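Local coordinates for GH26C (Muricauda sp. MAR_2010_75, PDB 6Q78), which probably hydrolyses internal beta-1,4-mannosidic linkages of mannans, as an endo-beta-mannanase of glycoside hydrolase family 26, at residues A[302-307]-A[336-341]. Residues are numbered along the deposited sequence; the frame is centred on the assembly and turned at random.
Sequences FNNQGQ and TGYFVT
Phe302 brings CD2 and CE2 obliquely up to Thr336, each 3.4 Å from Thr336 OG1. The large apolar ring suits this buried spot, where Leu356 and Ala359 of helix 351-361 also pack on it. With OG1 anti to the backbone N (chi1 -165°), the threonine turns its hydroxyl toward the ring, yet its polar need is met elsewhere, by a hydrogen bond with Asn298 O. Phe302 O accepts a hydrogen bond from the backbone N of Asn304, closing an inverse gamma turn centred on Asn303. This tight bend lets both asparagines reach Tyr338: the amide of Asn303 meets the ring edge near CE1, the planes 70° apart, and that of Asn304 lies by the phenol end, its CG 3.3 Å from Tyr338 OH. Asn304 has a left-handed backbone, which asparagine tolerates better than most residues, and its short polar side chain suits an exposed place. Gln305 folds back, NE2 donating to Asn303 O (3.2 Å) from above the carbonyl plane. Tyr338, extended by a chi1 of 177°, spans from its own loop to the turn, where its OH is hydrogen-bonded to Asn345 ND2. Were Tyr338 an alanine, the ring's place beside the turn would probably be left as a gap and Asn345 ND2 would lose this partner. The contact joins the loops following parallel strands 293-298 and 330-336, neighbours in the barrel, at the C-terminal strand ends where TIM-barrel glycoside hydrolases carry their active sites.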
loop_
_atom_site.group_PDB
_atom_site.type_symbol
_atom_site.label_atom_id
_atom_site.label_comp_id
_atom_site.label_asym_id
_atom_site.label_seq_id
_atom_site.Cartn_x
_atom_site.Cartn_y
_atom_site.Cartn_z
ATOM N N PHE A 302 -17.488 4.228 -0.064
ATOM C CA PHE A 302 -17.443 5.669 0.138
ATOM C C PHE A 302 -17.972 6.461 -1.053
ATOM O O PHE A 302 -18.066 7.690 -0.975
ATOM C CB PHE A 302 -16.018 6.112 0.481
ATOM C CG PHE A 302 -15.502 5.554 1.786
ATOM C CD1 PHE A 302 -16.074 5.935 2.993
ATOM C CD2 PHE A 302 -14.460 4.638 1.804
ATOM C CE1 PHE A 302 -15.618 5.424 4.191
ATOM C CE2 PHE A 302 -13.994 4.127 3.016
ATOM C CZ PHE A 302 -14.576 4.538 4.214
ATOM N N ASN A 303 -18.375 5.797 -2.136
ATOM C CA ASN A 303 -18.709 6.513 -3.370
ATOM C C ASN A 303 -20.183 6.915 -3.353
ATOM O O ASN A 303 -21.053 6.291 -3.973
ATOM C CB ASN A 303 -18.365 5.674 -4.596
ATOM C CG ASN A 303 -18.402 6.504 -5.878
ATOM O OD1 ASN A 303 -18.947 7.598 -5.888
ATOM N ND2 ASN A 303 -17.804 5.988 -6.951
ATOM N N ASN A 304 -20.468 7.982 -2.598
ATOM C CA ASN A 304 -21.829 8.506 -2.456
ATOM C C ASN A 304 -22.814 7.412 -2.037
ATOM O O ASN A 304 -23.889 7.266 -2.620
ATOM C CB ASN A 304 -22.339 9.131 -3.759
ATOM C CG ASN A 304 -21.546 10.310 -4.212
ATOM O OD1 ASN A 304 -20.848 10.240 -5.228
ATOM N ND2 ASN A 304 -21.683 11.422 -3.508
ATOM N N GLN A 305 -22.426 6.614 -1.045
ATOM C CA GLN A 305 -23.258 5.520 -0.554
ATOM C C GLN A 305 -23.866 5.812 0.814
ATOM O O GLN A 305 -24.473 4.914 1.417
ATOM C CB GLN A 305 -22.431 4.231 -0.485
ATOM C CG GLN A 305 -21.837 3.762 -1.816
ATOM C CD GLN A 305 -22.862 3.200 -2.763
ATOM O OE1 GLN A 305 -23.215 2.016 -2.680
ATOM N NE2 GLN A 305 -23.352 4.026 -3.673
ATOM N N GLY A 306 -23.709 7.035 1.331
ATOM C CA GLY A 306 -24.413 7.371 2.554
ATOM C C GLY A 306 -23.864 6.629 3.766
ATOM O O GLY A 306 -22.809 5.991 3.740
ATOM N N GLN A 307 -24.624 6.733 4.859
ATOM C CA GLN A 307 -24.213 6.082 6.098
ATOM C C GLN A 307 -24.234 4.559 5.970
ATOM O O GLN A 307 -23.454 3.874 6.640
ATOM C CB GLN A 307 -25.103 6.550 7.258
ATOM C CG GLN A 307 -24.813 7.990 7.646
ATOM C CD GLN A 307 -23.328 8.250 7.828
ATOM O OE1 GLN A 307 -22.669 7.586 8.638
ATOM N NE2 GLN A 307 -22.781 9.200 7.055
ATOM N N THR A 336 -7.815 4.254 -0.176
ATOM C CA THR A 336 -9.163 4.775 -0.041
ATOM C C THR A 336 -9.207 6.174 -0.643
ATOM O O THR A 336 -8.203 6.701 -1.150
ATOM C CB THR A 336 -9.612 4.780 1.430
ATOM O OG1 THR A 336 -11.042 4.950 1.505
ATOM C CG2 THR A 336 -8.887 5.885 2.211
ATOM N N GLY A 337 -10.402 6.753 -0.621
ATOM C CA GLY A 337 -10.593 8.088 -1.153
ATOM C C GLY A 337 -11.945 8.216 -1.816
ATOM O O GLY A 337 -12.625 7.229 -2.127
ATOM N N TYR A 338 -12.361 9.455 -1.991
ATOM C CA TYR A 338 -13.515 9.809 -2.813
ATOM C C TYR A 338 -13.002 10.825 -3.823
ATOM O O TYR A 338 -12.600 11.930 -3.440
ATOM C CB TYR A 338 -14.654 10.411 -1.988
ATOM C CG TYR A 338 -15.796 10.819 -2.890
ATOM C CD1 TYR A 338 -16.570 9.866 -3.514
ATOM C CD2 TYR A 338 -16.095 12.162 -3.128
ATOM C CE1 TYR A 338 -17.602 10.220 -4.361
ATOM C CE2 TYR A 338 -17.147 12.520 -3.971
ATOM C CZ TYR A 338 -17.875 11.530 -4.586
ATOM O OH TYR A 338 -18.923 11.859 -5.434
ATOM N N PHE A 339 -12.978 10.444 -5.097
ATOM C CA PHE A 339 -12.385 11.286 -6.130
ATOM C C PHE A 339 -13.354 12.381 -6.563
ATOM O O PHE A 339 -14.509 12.102 -6.908
ATOM C CB PHE A 339 -11.994 10.451 -7.348
ATOM C CG PHE A 339 -10.895 9.460 -7.112
ATOM C CD1 PHE A 339 -9.573 9.855 -7.113
ATOM C CD2 PHE A 339 -11.188 8.112 -6.967
ATOM C CE1 PHE A 339 -8.552 8.917 -6.938
ATOM C CE2 PHE A 339 -10.183 7.177 -6.772
ATOM C CZ PHE A 339 -8.857 7.584 -6.754
ATOM N N VAL A 340 -12.871 13.627 -6.562
ATOM C CA VAL A 340 -13.654 14.799 -6.932
ATOM C C VAL A 340 -13.067 15.387 -8.201
ATOM O O VAL A 340 -11.865 15.673 -8.264
ATOM C CB VAL A 340 -13.639 15.852 -5.808
ATOM C CG1 VAL A 340 -14.369 17.116 -6.243
ATOM C CG2 VAL A 340 -14.273 15.296 -4.547
ATOM N N THR A 341 -13.920 15.578 -9.210
ATOM C CA THR A 341 -13.585 16.324 -10.422
ATOM C C THR A 341 -14.675 17.382 -10.561
ATOM O O THR A 341 -15.829 17.045 -10.826
ATOM C CB THR A 341 -13.553 15.378 -11.628
ATOM O OG1 THR A 341 -12.660 14.284 -11.351
ATOM C CG2 THR A 341 -13.074 16.096 -12.887
#